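Local coordinates for protein condensin complex subunit 3 (Schizosaccharomyces pombe, PDB 5OQR) that serves as a regulatory subunit of condensin, the complex required to convert interphase chromatin into mitotic-like condensed chromosomes, at residues 269-274 with 307-312; 347-352 with 357-362; 458-463 with 503-508; 608-613 with 650-655. All coordinates share one frame; numbering follows the deposited sequence.

Overall arrangement
All four contacts join parts of one all-helical chain containing HEAT repeats, and they follow one another in series along the sequence. Interactions 1 and 2 are neighbours, their centres about 13 Å apart. They touch through Ala308 N and Glu358 OE2, a probable hydrogen bond of 3.1 Å, and through packing of Phe361 on Ala308, so helix 308-324 lies against helix 356-372. Interaction 3 lies about 25 Å from interaction 2 between centres, without touching it. Interaction 4 is about 41 Å from interaction 3 and about 46 Å from interaction 1, on the opposite side of the chain's centre from interaction 1. This spread fits an elongated solenoid held together by local helix-to-helix packing.

Interaction 1: residues 269-274 with 307-312; sequences LDVSNN and TAESSL
Val271 of the loop 269-274 meets Ala308, Glu309 and Leu312 on the first turn of helix 308-324, and the residues around it in sequence fix the loop that presents it. Leu269 lends its carbonyl to a weak bond from Asn274 ND2. Asp270 does more: its O takes Asn274 ND2 at 2.8 Å from 40° above the carbonyl plane and Asn273 N at 3.0 Å from the opposite face. Its carboxylate also receives Asn273 ND2 on the syn side of OD1, 2.9 Å away and tilted from the carboxylate plane. Next comes Val271, whose CB lies 3.8 Å from Leu312 CD2, the two side chains running past one another and pointing opposite ways. CG1 stands anti to the carbonyl carbon (chi1 -60°), which leaves CG2 to reach Glu309 CG at 4.0 Å and Ala308 CB at 4.2 Å. The backbone of Val271 is tied in as well, since its N donates to a water that in turn donates to Glu309 OE2. Asn273 and Asn274 close the turn, Asn274 standing at the N-cap of helix 275-288, whose Ala278 touches both Val271 and Leu312. Across the contact, Thr307 OG1 accepts from Ser310 N at 2.8 Å. The result is a buried contact between a loop and a side-chain-capped helix start, in keeping with an alpha-helical solenoid of HEAT type.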
loop_
_atom_site.group_PDB
_atom_site.type_symbol
_atom_site.label_atom_id
_atom_site.label_comp_id
_atom_site.label_asym_id
_atom_site.label_seq_id
_atom_site.Cartn_x
_atom_site.Cartn_y
_atom_site.Cartn_z
ATOM N N LEU A 269 15.700 -3.158 16.404
ATOM C CA LEU A 269 15.155 -2.912 15.078
ATOM C C LEU A 269 16.211 -2.910 13.982
ATOM O O LEU A 269 15.860 -2.728 12.811
ATOM C CB LEU A 269 14.403 -1.575 15.053
ATOM C CG LEU A 269 13.184 -1.463 15.970
ATOM C CD1 LEU A 269 12.605 -0.067 15.887
ATOM C CD2 LEU A 269 12.131 -2.499 15.613
ATOM N N ASP A 270 17.483 -3.107 14.320
ATOM C CA ASP A 270 18.563 -3.143 13.338
ATOM C C ASP A 270 18.506 -1.915 12.430
ATOM O O ASP A 270 18.354 -2.003 11.211
ATOM C CB ASP A 270 18.502 -4.437 12.524
ATOM C CG ASP A 270 19.781 -4.707 11.764
ATOM O OD1 ASP A 270 19.722 -5.399 10.726
ATOM O OD2 ASP A 270 20.846 -4.230 12.206
ATOM N N VAL A 271 18.648 -0.747 13.061
ATOM C CA VAL A 271 18.379 0.517 12.382
ATOM C C VAL A 271 19.324 0.731 11.209
ATOM O O VAL A 271 18.950 1.354 10.209
ATOM C CB VAL A 271 18.457 1.682 13.387
ATOM C CG1 VAL A 271 17.439 1.487 14.496
ATOM C CG2 VAL A 271 19.859 1.815 13.964
ATOM N N SER A 272 20.560 0.238 11.307
ATOM C CA SER A 272 21.511 0.437 10.218
ATOM C C SER A 272 21.029 -0.219 8.931
ATOM O O SER A 272 21.372 0.240 7.836
ATOM C CB SER A 272 22.885 -0.102 10.614
ATOM O OG SER A 272 22.793 -1.415 11.132
ATOM N N ASN A 273 20.235 -1.282 9.039
ATOM C CA ASN A 273 19.674 -1.954 7.876
ATOM C C ASN A 273 18.214 -1.599 7.629
ATOM O O ASN A 273 17.670 -1.979 6.589
ATOM C CB ASN A 273 19.806 -3.473 8.028
ATOM C CG ASN A 273 21.238 -3.947 7.901
ATOM O OD1 ASN A 273 21.802 -3.961 6.807
ATOM N ND2 ASN A 273 21.835 -4.341 9.018
ATOM N N ASN A 274 17.572 -0.885 8.554
ATOM C CA ASN A 274 16.181 -0.483 8.418
ATOM C C ASN A 274 16.051 0.978 8.847
ATOM O O ASN A 274 15.320 1.331 9.766
ATOM C CB ASN A 274 15.272 -1.392 9.240
ATOM C CG ASN A 274 15.555 -2.858 9.009
ATOM O OD1 ASN A 274 15.111 -3.440 8.022
ATOM N ND2 ASN A 274 16.297 -3.466 9.922
ATOM N N THR A 307 26.419 5.778 19.169
ATOM C CA THR A 307 26.121 4.469 18.610
ATOM C C THR A 307 25.259 4.657 17.366
ATOM O O THR A 307 24.859 5.772 17.024
ATOM C CB THR A 307 25.409 3.575 19.630
ATOM O OG1 THR A 307 24.057 4.017 19.803
ATOM C CG2 THR A 307 26.123 3.607 20.971
ATOM N N ALA A 308 24.975 3.552 16.679
ATOM C CA ALA A 308 24.079 3.616 15.530
ATOM C C ALA A 308 22.701 4.111 15.948
ATOM O O ALA A 308 22.125 4.998 15.310
ATOM C CB ALA A 308 23.984 2.246 14.863
ATOM N N GLU A 309 22.161 3.551 17.031
ATOM C CA GLU A 309 20.848 3.970 17.508
ATOM C C GLU A 309 20.912 5.354 18.135
ATOM O O GLU A 309 20.023 6.185 17.916
ATOM C CB GLU A 309 20.305 2.957 18.516
ATOM C CG GLU A 309 20.161 1.544 17.977
ATOM C CD GLU A 309 21.470 0.771 17.973
ATOM O OE1 GLU A 309 22.502 1.346 18.376
ATOM O OE2 GLU A 309 21.466 -0.411 17.567
ATOM N N SER A 310 21.957 5.617 18.920
ATOM C CA SER A 310 22.096 6.914 19.567
ATOM C C SER A 310 22.221 8.032 18.539
ATOM O O SER A 310 21.633 9.106 18.707
ATOM C CB SER A 310 23.308 6.887 20.499
ATOM O OG SER A 310 23.875 8.172 20.655
ATOM N N SER A 311 22.970 7.796 17.461
ATOM C CA SER A 311 23.160 8.837 16.456
ATOM C C SER A 311 21.895 9.047 15.634
ATOM O O SER A 311 21.564 10.182 15.274
ATOM C CB SER A 311 24.337 8.481 15.550
ATOM O OG SER A 311 24.062 7.325 14.782
ATOM N N LEU A 312 21.179 7.966 15.323
ATOM C CA LEU A 312 19.933 8.096 14.578
ATOM C C LEU A 312 18.899 8.876 15.376
ATOM O O LEU A 312 18.118 9.647 14.809
ATOM C CB LEU A 312 19.393 6.715 14.217
ATOM C CG LEU A 312 18.117 6.702 13.372
ATOM C CD1 LEU A 312 18.414 7.129 11.952
ATOM C CD2 LEU A 312 17.494 5.332 13.396
HETATM O O HOH W 1 19.790 -1.227 15.857
#

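Interaction 2: residues 347-352 with 357-362; sequences YVSLRD and DESCFI
Leu350 and Ser349 of the segment 347-352 face Ser359 and Cys360 on helix 356-372, where the chain has turned back on itself after a short connection. The apolar part rests on one methyl group: Leu350 CD2 lies 3.7 Å from Ser359 CB and 3.8 Å from Cys360 SG, touching neighbouring residues of the helix at once. Its CG is anti to the carbonyl carbon (chi1 -68°), and although the side chain leaves the backbone obliquely to the other segment, its branched end reaches across. Leu350 also packs on Tyr356 and Ile363 of the same helix, so its contact extends along that surface. No hydrogen bond crosses between the two segments, and the close fit modelled between Ser349 and Ser359 is doubtful. The Ser359 hydroxyl has its main partner in Ser355 O, one turn earlier on its own helix, with Gln346 OE1 of helix 336-348 also within hydrogen-bonding reach. Ser349 O is in turn bonded by Ser355 OG. Chemically, then, the two segments meet by van der Waals packing, while the hydrogen bonds that pin this helical hairpin run through residues flanking the contact.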
loop_
_atom_site.group_PDB
_atom_site.type_symbol
_atom_site.label_atom_id
_atom_site.label_comp_id
_atom_site.label_asym_id
_atom_site.label_seq_id
_atom_site.Cartn_x
_atom_site.Cartn_y
_atom_site.Cartn_z
ATOM N N TYR A 347 35.764 9.522 12.341
ATOM C CA TYR A 347 36.684 9.059 11.306
ATOM C C TYR A 347 37.699 8.076 11.869
ATOM O O TYR A 347 38.060 7.096 11.209
ATOM C CB TYR A 347 37.416 10.241 10.675
ATOM C CG TYR A 347 36.573 11.153 9.822
ATOM C CD1 TYR A 347 35.536 10.660 9.044
ATOM C CD2 TYR A 347 36.827 12.513 9.787
ATOM C CE1 TYR A 347 34.774 11.500 8.263
ATOM C CE2 TYR A 347 36.077 13.357 9.018
ATOM C CZ TYR A 347 35.052 12.848 8.255
ATOM O OH TYR A 347 34.307 13.700 7.486
ATOM N N VAL A 348 38.187 8.335 13.083
ATOM C CA VAL A 348 39.174 7.451 13.693
ATOM C C VAL A 348 38.638 6.028 13.766
ATOM O O VAL A 348 39.361 5.061 13.497
ATOM C CB VAL A 348 39.570 7.983 15.085
ATOM C CG1 VAL A 348 40.544 7.035 15.774
ATOM C CG2 VAL A 348 40.180 9.370 14.970
ATOM N N SER A 349 37.363 5.876 14.126
ATOM C CA SER A 349 36.757 4.557 14.246
ATOM C C SER A 349 36.660 3.824 12.915
ATOM O O SER A 349 36.393 2.620 12.913
ATOM C CB SER A 349 35.366 4.679 14.869
ATOM O OG SER A 349 35.445 5.033 16.237
ATOM N N LEU A 350 36.859 4.512 11.789
ATOM C CA LEU A 350 36.839 3.839 10.499
ATOM C C LEU A 350 38.091 3.010 10.263
ATOM O O LEU A 350 38.066 2.099 9.430
ATOM C CB LEU A 350 36.677 4.861 9.374
ATOM C CG LEU A 350 35.328 5.582 9.299
ATOM C CD1 LEU A 350 35.361 6.628 8.204
ATOM C CD2 LEU A 350 34.193 4.602 9.063
ATOM N N ARG A 351 39.182 3.304 10.971
ATOM C CA ARG A 351 40.407 2.535 10.788
ATOM C C ARG A 351 40.255 1.126 11.346
ATOM O O ARG A 351 40.792 0.166 10.782
ATOM C CB ARG A 351 41.580 3.251 11.455
ATOM C CG ARG A 351 41.777 4.685 10.991
ATOM C CD ARG A 351 43.121 5.214 11.444
ATOM N NE ARG A 351 43.284 6.639 11.174
ATOM C CZ ARG A 351 43.681 7.147 10.012
ATOM N NH1 ARG A 351 43.948 6.352 8.984
ATOM N NH2 ARG A 351 43.806 8.459 9.872
ATOM N N ASP A 352 39.523 0.981 12.446
ATOM C CA ASP A 352 39.270 -0.326 13.039
ATOM C C ASP A 352 38.073 -0.958 12.341
ATOM O O ASP A 352 36.989 -0.364 12.292
ATOM C CB ASP A 352 39.019 -0.204 14.541
ATOM C CG ASP A 352 38.923 -1.553 15.224
ATOM O OD1 ASP A 352 39.528 -1.721 16.304
ATOM O OD2 ASP A 352 38.243 -2.450 14.679
ATOM N N ASP A 357 31.332 -0.613 10.125
ATOM C CA ASP A 357 29.966 -0.475 9.629
ATOM C C ASP A 357 29.159 0.491 10.487
ATOM O O ASP A 357 28.362 1.277 9.964
ATOM C CB ASP A 357 29.285 -1.841 9.580
ATOM C CG ASP A 357 29.837 -2.731 8.481
ATOM O OD1 ASP A 357 30.393 -2.195 7.501
ATOM O OD2 ASP A 357 29.710 -3.968 8.596
ATOM N N GLU A 358 29.348 0.449 11.806
ATOM C CA GLU A 358 28.591 1.341 12.677
ATOM C C GLU A 358 29.026 2.789 12.496
ATOM O O GLU A 358 28.188 3.698 12.500
ATOM C CB GLU A 358 28.754 0.919 14.135
ATOM C CG GLU A 358 27.582 1.328 15.013
ATOM C CD GLU A 358 27.936 1.393 16.485
ATOM O OE1 GLU A 358 29.137 1.497 16.812
ATOM O OE2 GLU A 358 27.006 1.344 17.317
ATOM N N SER A 359 30.330 3.026 12.335
ATOM C CA SER A 359 30.820 4.394 12.202
ATOM C C SER A 359 30.338 5.032 10.907
ATOM O O SER A 359 30.048 6.233 10.873
ATOM C CB SER A 359 32.347 4.417 12.276
ATOM O OG SER A 359 32.791 4.263 13.610
ATOM N N CYS A 360 30.256 4.253 9.828
ATOM C CA CYS A 360 29.676 4.770 8.594
ATOM C C CYS A 360 28.252 5.257 8.825
ATOM O O CYS A 360 27.866 6.326 8.341
ATOM C CB CYS A 360 29.700 3.694 7.510
ATOM S SG CYS A 360 31.337 3.312 6.882
ATOM N N PHE A 361 27.462 4.488 9.575
ATOM C CA PHE A 361 26.098 4.899 9.883
ATOM C C PHE A 361 26.082 6.136 10.770
ATOM O O PHE A 361 25.272 7.045 10.557
ATOM C CB PHE A 361 25.353 3.743 10.550
ATOM C CG PHE A 361 23.890 3.999 10.752
ATOM C CD1 PHE A 361 23.014 3.964 9.681
ATOM C CD2 PHE A 361 23.386 4.265 12.013
ATOM C CE1 PHE A 361 21.668 4.197 9.862
ATOM C CE2 PHE A 361 22.040 4.497 12.199
ATOM C CZ PHE A 361 21.180 4.463 11.124
ATOM N N ILE A 362 26.970 6.191 11.765
ATOM C CA ILE A 362 27.027 7.346 12.658
ATOM C C ILE A 362 27.405 8.600 11.880
ATOM O O ILE A 362 26.767 9.650 12.013
ATOM C CB ILE A 362 28.014 7.079 13.810
ATOM C CG1 ILE A 362 27.509 5.925 14.677
ATOM C CG2 ILE A 362 28.209 8.328 14.663
ATOM C CD1 ILE A 362 28.546 5.368 15.624
#

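Interaction 3: residues 458-463 with 503-508; sequences NELRCL and REKGLE
Lys505 reaches over Leu460 and Leu463, joining helix 500-514 to helix 457-471, whose local axes run nearly parallel, 15° apart, and approach to 10.1 Å. Near-parallel neighbours of this kind suit the HEAT solenoid, and 503-508 lies within HEAT repeat 7. Lys505 comes first among the touching residues of that segment. CG is anti to the backbone N (chi1 179°), and the chain then bends at each of its three further torsions, folding alongside the facing helix. Its CG lies 3.7 Å from Leu463 CD1, while its CB is 4.0 Å from Leu463 CD1 and 4.2 Å from Leu460 CD2. The aliphatic part thus packs on both leucines, and the curl brings NZ to a hydrogen bond with Ser464 OG. Ser464 OG is also bonded to Leu460 O, a backbone oxygen 3.5 Å from Lys505 NZ. Shortened to an alanine, with CB kept but CG and the curl beyond it gone, this position would probably leave the Ser464 hydroxyl without its ammonium partner and Leu463 CD1 less closely packed. Gly506 follows, bringing bare backbone to the contact: Leu463 CD1 stops 4.3 Å from Gly506 N.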
loop_
_atom_site.group_PDB
_atom_site.type_symbol
_atom_site.label_atom_id
_atom_site.label_comp_id
_atom_site.label_asym_id
_atom_site.label_seq_id
_atom_site.Cartn_x
_atom_site.Cartn_y
_atom_site.Cartn_z
ATOM N N ASN A 458 41.375 3.769 -7.563
ATOM C CA ASN A 458 41.585 5.211 -7.551
ATOM C C ASN A 458 40.711 5.900 -8.591
ATOM O O ASN A 458 40.048 6.899 -8.295
ATOM C CB ASN A 458 43.062 5.524 -7.794
ATOM C CG ASN A 458 43.329 7.010 -7.926
ATOM O OD1 ASN A 458 43.563 7.516 -9.022
ATOM N ND2 ASN A 458 43.288 7.720 -6.805
ATOM N N GLU A 459 40.691 5.373 -9.815
ATOM C CA GLU A 459 39.915 6.007 -10.874
ATOM C C GLU A 459 38.422 5.949 -10.575
ATOM O O GLU A 459 37.697 6.917 -10.828
ATOM C CB GLU A 459 40.221 5.343 -12.215
ATOM C CG GLU A 459 39.839 6.189 -13.417
ATOM C CD GLU A 459 40.326 5.597 -14.724
ATOM O OE1 GLU A 459 40.903 4.490 -14.694
ATOM O OE2 GLU A 459 40.134 6.239 -15.778
ATOM N N LEU A 460 37.942 4.826 -10.037
ATOM C CA LEU A 460 36.529 4.726 -9.694
ATOM C C LEU A 460 36.142 5.715 -8.605
ATOM O O LEU A 460 35.019 6.229 -8.608
ATOM C CB LEU A 460 36.192 3.302 -9.258
ATOM C CG LEU A 460 36.067 2.269 -10.377
ATOM C CD1 LEU A 460 35.941 0.875 -9.794
ATOM C CD2 LEU A 460 34.874 2.577 -11.271
ATOM N N ARG A 461 37.044 5.989 -7.663
ATOM C CA ARG A 461 36.755 7.004 -6.657
ATOM C C ARG A 461 36.712 8.390 -7.284
ATOM O O ARG A 461 35.875 9.219 -6.914
ATOM C CB ARG A 461 37.798 6.961 -5.542
ATOM C CG ARG A 461 37.419 7.798 -4.327
ATOM C CD ARG A 461 38.599 8.014 -3.399
ATOM N NE ARG A 461 39.420 6.816 -3.280
ATOM C CZ ARG A 461 39.058 5.725 -2.614
ATOM N NH1 ARG A 461 39.874 4.682 -2.563
ATOM N NH2 ARG A 461 37.880 5.672 -2.006
ATOM N N CYS A 462 37.610 8.660 -8.231
ATOM C CA CYS A 462 37.596 9.946 -8.916
ATOM C C CYS A 462 36.284 10.145 -9.659
ATOM O O CYS A 462 35.609 11.164 -9.487
ATOM C CB CYS A 462 38.783 10.043 -9.876
ATOM S SG CYS A 462 40.380 10.222 -9.062
ATOM N N LEU A 463 35.901 9.169 -10.483
ATOM C CA LEU A 463 34.646 9.267 -11.217
ATOM C C LEU A 463 33.459 9.411 -10.278
ATOM O O LEU A 463 32.490 10.101 -10.609
ATOM C CB LEU A 463 34.469 8.043 -12.112
ATOM C CG LEU A 463 35.463 7.904 -13.267
ATOM C CD1 LEU A 463 35.308 6.553 -13.938
ATOM C CD2 LEU A 463 35.273 9.024 -14.277
ATOM N N ARG A 503 33.967 1.941 -17.603
ATOM C CA ARG A 503 33.145 2.385 -18.723
ATOM C C ARG A 503 31.725 2.702 -18.273
ATOM O O ARG A 503 31.152 3.720 -18.674
ATOM C CB ARG A 503 33.131 1.313 -19.807
ATOM C CG ARG A 503 32.559 1.771 -21.131
ATOM C CD ARG A 503 32.090 0.584 -21.938
ATOM N NE ARG A 503 33.031 -0.530 -21.848
ATOM C CZ ARG A 503 32.732 -1.792 -22.135
ATOM N NH1 ARG A 503 31.508 -2.120 -22.532
ATOM N NH2 ARG A 503 33.659 -2.733 -22.020
ATOM N N GLU A 504 31.138 1.836 -17.447
ATOM C CA GLU A 504 29.793 2.092 -16.950
ATOM C C GLU A 504 29.752 3.358 -16.107
ATOM O O GLU A 504 28.826 4.166 -16.232
ATOM C CB GLU A 504 29.296 0.891 -16.144
ATOM C CG GLU A 504 29.069 -0.352 -16.984
ATOM C CD GLU A 504 28.581 -1.533 -16.167
ATOM O OE1 GLU A 504 28.529 -1.421 -14.924
ATOM O OE2 GLU A 504 28.246 -2.574 -16.770
ATOM N N LYS A 505 30.750 3.553 -15.245
ATOM C CA LYS A 505 30.789 4.753 -14.419
ATOM C C LYS A 505 31.026 5.994 -15.271
ATOM O O LYS A 505 30.471 7.061 -14.991
ATOM C CB LYS A 505 31.871 4.611 -13.350
ATOM C CG LYS A 505 32.013 5.816 -12.433
ATOM C CD LYS A 505 30.820 5.993 -11.504
ATOM C CE LYS A 505 30.740 4.894 -10.459
ATOM N NZ LYS A 505 31.989 4.787 -9.653
ATOM N N GLY A 506 31.840 5.871 -16.320
ATOM C CA GLY A 506 32.082 7.010 -17.187
ATOM C C GLY A 506 30.834 7.453 -17.923
ATOM O O GLY A 506 30.623 8.647 -18.146
ATOM N N LEU A 507 29.987 6.498 -18.313
ATOM C CA LEU A 507 28.760 6.850 -19.019
ATOM C C LEU A 507 27.779 7.567 -18.102
ATOM O O LEU A 507 27.135 8.536 -18.515
ATOM C CB LEU A 507 28.120 5.598 -19.618
ATOM C CG LEU A 507 28.711 5.142 -20.953
ATOM C CD1 LEU A 507 28.244 3.745 -21.286
ATOM C CD2 LEU A 507 28.331 6.102 -22.066
ATOM N N GLU A 508 27.647 7.105 -16.858
ATOM C CA GLU A 508 26.809 7.814 -15.898
ATOM C C GLU A 508 27.296 9.244 -15.701
ATOM O O GLU A 508 26.489 10.168 -15.560
ATOM C CB GLU A 508 26.787 7.068 -14.566
ATOM C CG GLU A 508 26.311 5.630 -14.667
ATOM C CD GLU A 508 26.386 4.900 -13.341
ATOM O OE1 GLU A 508 25.527 5.154 -12.471
ATOM O OE2 GLU A 508 27.314 4.082 -13.163
#

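Interaction 4: residues 608-613 with 650-655; sequences LIIQYF and CDALLS
Ile610 and Ile609 of helix 601-613 pack against Ala652 and Ser655 of helix 639-661, and the contact between them is mainly apolar. Ile610 carries its CG1 branch anti to the carbonyl carbon (chi1 -67°), and the extended chain beyond it places CD1 3.6 Å from Ser655 CB. Nearer its root, the same branch passes Ala652, with Ile610 CG1 4.0 Å from Ala652 O. One residue earlier, Ile609 CG2 meets Ala652 CB at 4.3 Å. The alanine therefore sits before both isoleucines, its small side chain suiting a helix separation of 9.4 Å between local axes. These axes are inclined by 32° and run in the same general direction, as helices stacked side by side in an alpha-helical solenoid do; both belong to the C-terminal family region of the condensin subunit. Helix 669-682 lies against this pair, its Met679 touching Ile609 and Leu653.

No hydrogen bond crosses between the two segments. Ser655 OG donates to Asp651 O at 3.1 Å, with a C=O...donor angle of 153°, while Ser655 N reaches that oxygen from the opposite face, so two donors grip one carbonyl. A glycine here, lacking CB and OG, would probably open a gap beside Ile610 CD1 and leave Asp651 O with the backbone donor Ser655 N but no hydroxyl.

Aromatic packing flanks Ile609. Tyr612 CD2 stands 3.5 Å above the plane of the Phe613 ring, over its centre, and Ile609 CG2 meets that ring at its edge. The Tyr612 ring also has a cation-pi partner in Arg624.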
loop_
_atom_site.group_PDB
_atom_site.type_symbol
_atom_site.label_atom_id
_atom_site.label_comp_id
_atom_site.label_asym_id
_atom_site.label_seq_id
_atom_site.Cartn_x
_atom_site.Cartn_y
_atom_site.Cartn_z
ATOM N N LEU A 608 0.902 0.970 -22.973
ATOM C CA LEU A 608 1.002 0.998 -21.518
ATOM C C LEU A 608 -0.134 0.216 -20.877
ATOM O O LEU A 608 0.090 -0.626 -20.000
ATOM C CB LEU A 608 0.993 2.443 -21.011
ATOM C CG LEU A 608 2.305 3.109 -20.597
ATOM C CD1 LEU A 608 1.983 4.428 -19.921
ATOM C CD2 LEU A 608 3.137 2.243 -19.669
ATOM N N ILE A 609 -1.370 0.496 -21.293
ATOM C CA ILE A 609 -2.525 -0.163 -20.694
ATOM C C ILE A 609 -2.462 -1.665 -20.929
ATOM O O ILE A 609 -2.782 -2.460 -20.039
ATOM C CB ILE A 609 -3.826 0.453 -21.246
ATOM C CG1 ILE A 609 -3.957 1.895 -20.749
ATOM C CG2 ILE A 609 -5.048 -0.376 -20.834
ATOM C CD1 ILE A 609 -5.146 2.646 -21.296
ATOM N N ILE A 610 -2.046 -2.078 -22.126
ATOM C CA ILE A 610 -1.969 -3.505 -22.429
ATOM C C ILE A 610 -0.975 -4.188 -21.500
ATOM O O ILE A 610 -1.304 -5.164 -20.817
ATOM C CB ILE A 610 -1.604 -3.724 -23.908
ATOM C CG1 ILE A 610 -2.751 -3.253 -24.803
ATOM C CG2 ILE A 610 -1.284 -5.198 -24.175
ATOM C CD1 ILE A 610 -2.492 -3.392 -26.288
ATOM N N GLN A 611 0.260 -3.685 -21.465
ATOM C CA GLN A 611 1.280 -4.282 -20.610
ATOM C C GLN A 611 0.850 -4.267 -19.150
ATOM O O GLN A 611 1.052 -5.246 -18.424
ATOM C CB GLN A 611 2.601 -3.536 -20.782
ATOM C CG GLN A 611 3.821 -4.361 -20.446
ATOM C CD GLN A 611 4.169 -5.342 -21.540
ATOM O OE1 GLN A 611 4.272 -4.972 -22.708
ATOM N NE2 GLN A 611 4.344 -6.603 -21.171
ATOM N N TYR A 612 0.253 -3.162 -18.702
ATOM C CA TYR A 612 -0.166 -3.047 -17.310
ATOM C C TYR A 612 -1.130 -4.161 -16.922
ATOM O O TYR A 612 -1.083 -4.668 -15.795
ATOM C CB TYR A 612 -0.801 -1.677 -17.080
ATOM C CG TYR A 612 -1.418 -1.494 -15.715
ATOM C CD1 TYR A 612 -0.630 -1.459 -14.575
ATOM C CD2 TYR A 612 -2.788 -1.339 -15.567
ATOM C CE1 TYR A 612 -1.189 -1.286 -13.323
ATOM C CE2 TYR A 612 -3.356 -1.164 -14.322
ATOM C CZ TYR A 612 -2.552 -1.137 -13.204
ATOM O OH TYR A 612 -3.114 -0.963 -11.962
ATOM N N PHE A 613 -2.012 -4.556 -17.836
ATOM C CA PHE A 613 -2.984 -5.608 -17.573
ATOM C C PHE A 613 -2.575 -6.955 -18.153
ATOM O O PHE A 613 -3.308 -7.932 -17.984
ATOM C CB PHE A 613 -4.355 -5.215 -18.136
ATOM C CG PHE A 613 -5.043 -4.122 -17.367
ATOM C CD1 PHE A 613 -5.417 -4.313 -16.050
ATOM C CD2 PHE A 613 -5.332 -2.911 -17.969
ATOM C CE1 PHE A 613 -6.054 -3.313 -15.343
ATOM C CE2 PHE A 613 -5.971 -1.909 -17.269
ATOM C CZ PHE A 613 -6.333 -2.111 -15.954
ATOM N N CYS A 650 -11.031 1.109 -26.865
ATOM C CA CYS A 650 -11.543 -0.089 -27.524
ATOM C C CYS A 650 -10.410 -0.956 -28.055
ATOM O O CYS A 650 -10.415 -2.178 -27.879
ATOM C CB CYS A 650 -12.496 0.304 -28.653
ATOM S SG CYS A 650 -14.046 1.024 -28.085
ATOM N N ASP A 651 -9.429 -0.341 -28.712
ATOM C CA ASP A 651 -8.343 -1.121 -29.297
ATOM C C ASP A 651 -7.498 -1.781 -28.217
ATOM O O ASP A 651 -7.062 -2.926 -28.376
ATOM C CB ASP A 651 -7.480 -0.228 -30.185
ATOM C CG ASP A 651 -8.307 0.670 -31.085
ATOM O OD1 ASP A 651 -8.587 0.268 -32.234
ATOM O OD2 ASP A 651 -8.683 1.776 -30.638
ATOM N N ALA A 652 -7.255 -1.076 -27.110
ATOM C CA ALA A 652 -6.530 -1.679 -26.000
ATOM C C ALA A 652 -7.305 -2.849 -25.414
ATOM O O ALA A 652 -6.730 -3.907 -25.135
ATOM C CB ALA A 652 -6.254 -0.630 -24.924
ATOM N N LEU A 653 -8.614 -2.682 -25.230
ATOM C CA LEU A 653 -9.412 -3.735 -24.613
ATOM C C LEU A 653 -9.556 -4.934 -25.541
ATOM O O LEU A 653 -9.554 -6.082 -25.083
ATOM C CB LEU A 653 -10.781 -3.180 -24.225
ATOM C CG LEU A 653 -11.630 -4.034 -23.284
ATOM C CD1 LEU A 653 -10.951 -4.208 -21.935
ATOM C CD2 LEU A 653 -12.997 -3.396 -23.114
ATOM N N LEU A 654 -9.684 -4.693 -26.845
ATOM C CA LEU A 654 -9.754 -5.799 -27.792
ATOM C C LEU A 654 -8.450 -6.584 -27.818
ATOM O O LEU A 654 -8.462 -7.820 -27.863
ATOM C CB LEU A 654 -10.090 -5.275 -29.190
ATOM C CG LEU A 654 -11.505 -4.730 -29.394
ATOM C CD1 LEU A 654 -11.655 -4.198 -30.808
ATOM C CD2 LEU A 654 -12.550 -5.797 -29.113
ATOM N N SER A 655 -7.315 -5.885 -27.793
ATOM C CA SER A 655 -6.029 -6.571 -27.762
ATOM C C SER A 655 -5.906 -7.444 -26.522
ATOM O O SER A 655 -5.349 -8.545 -26.581
ATOM C CB SER A 655 -4.891 -5.553 -27.815
ATOM O OG SER A 655 -4.805 -4.951 -29.092
#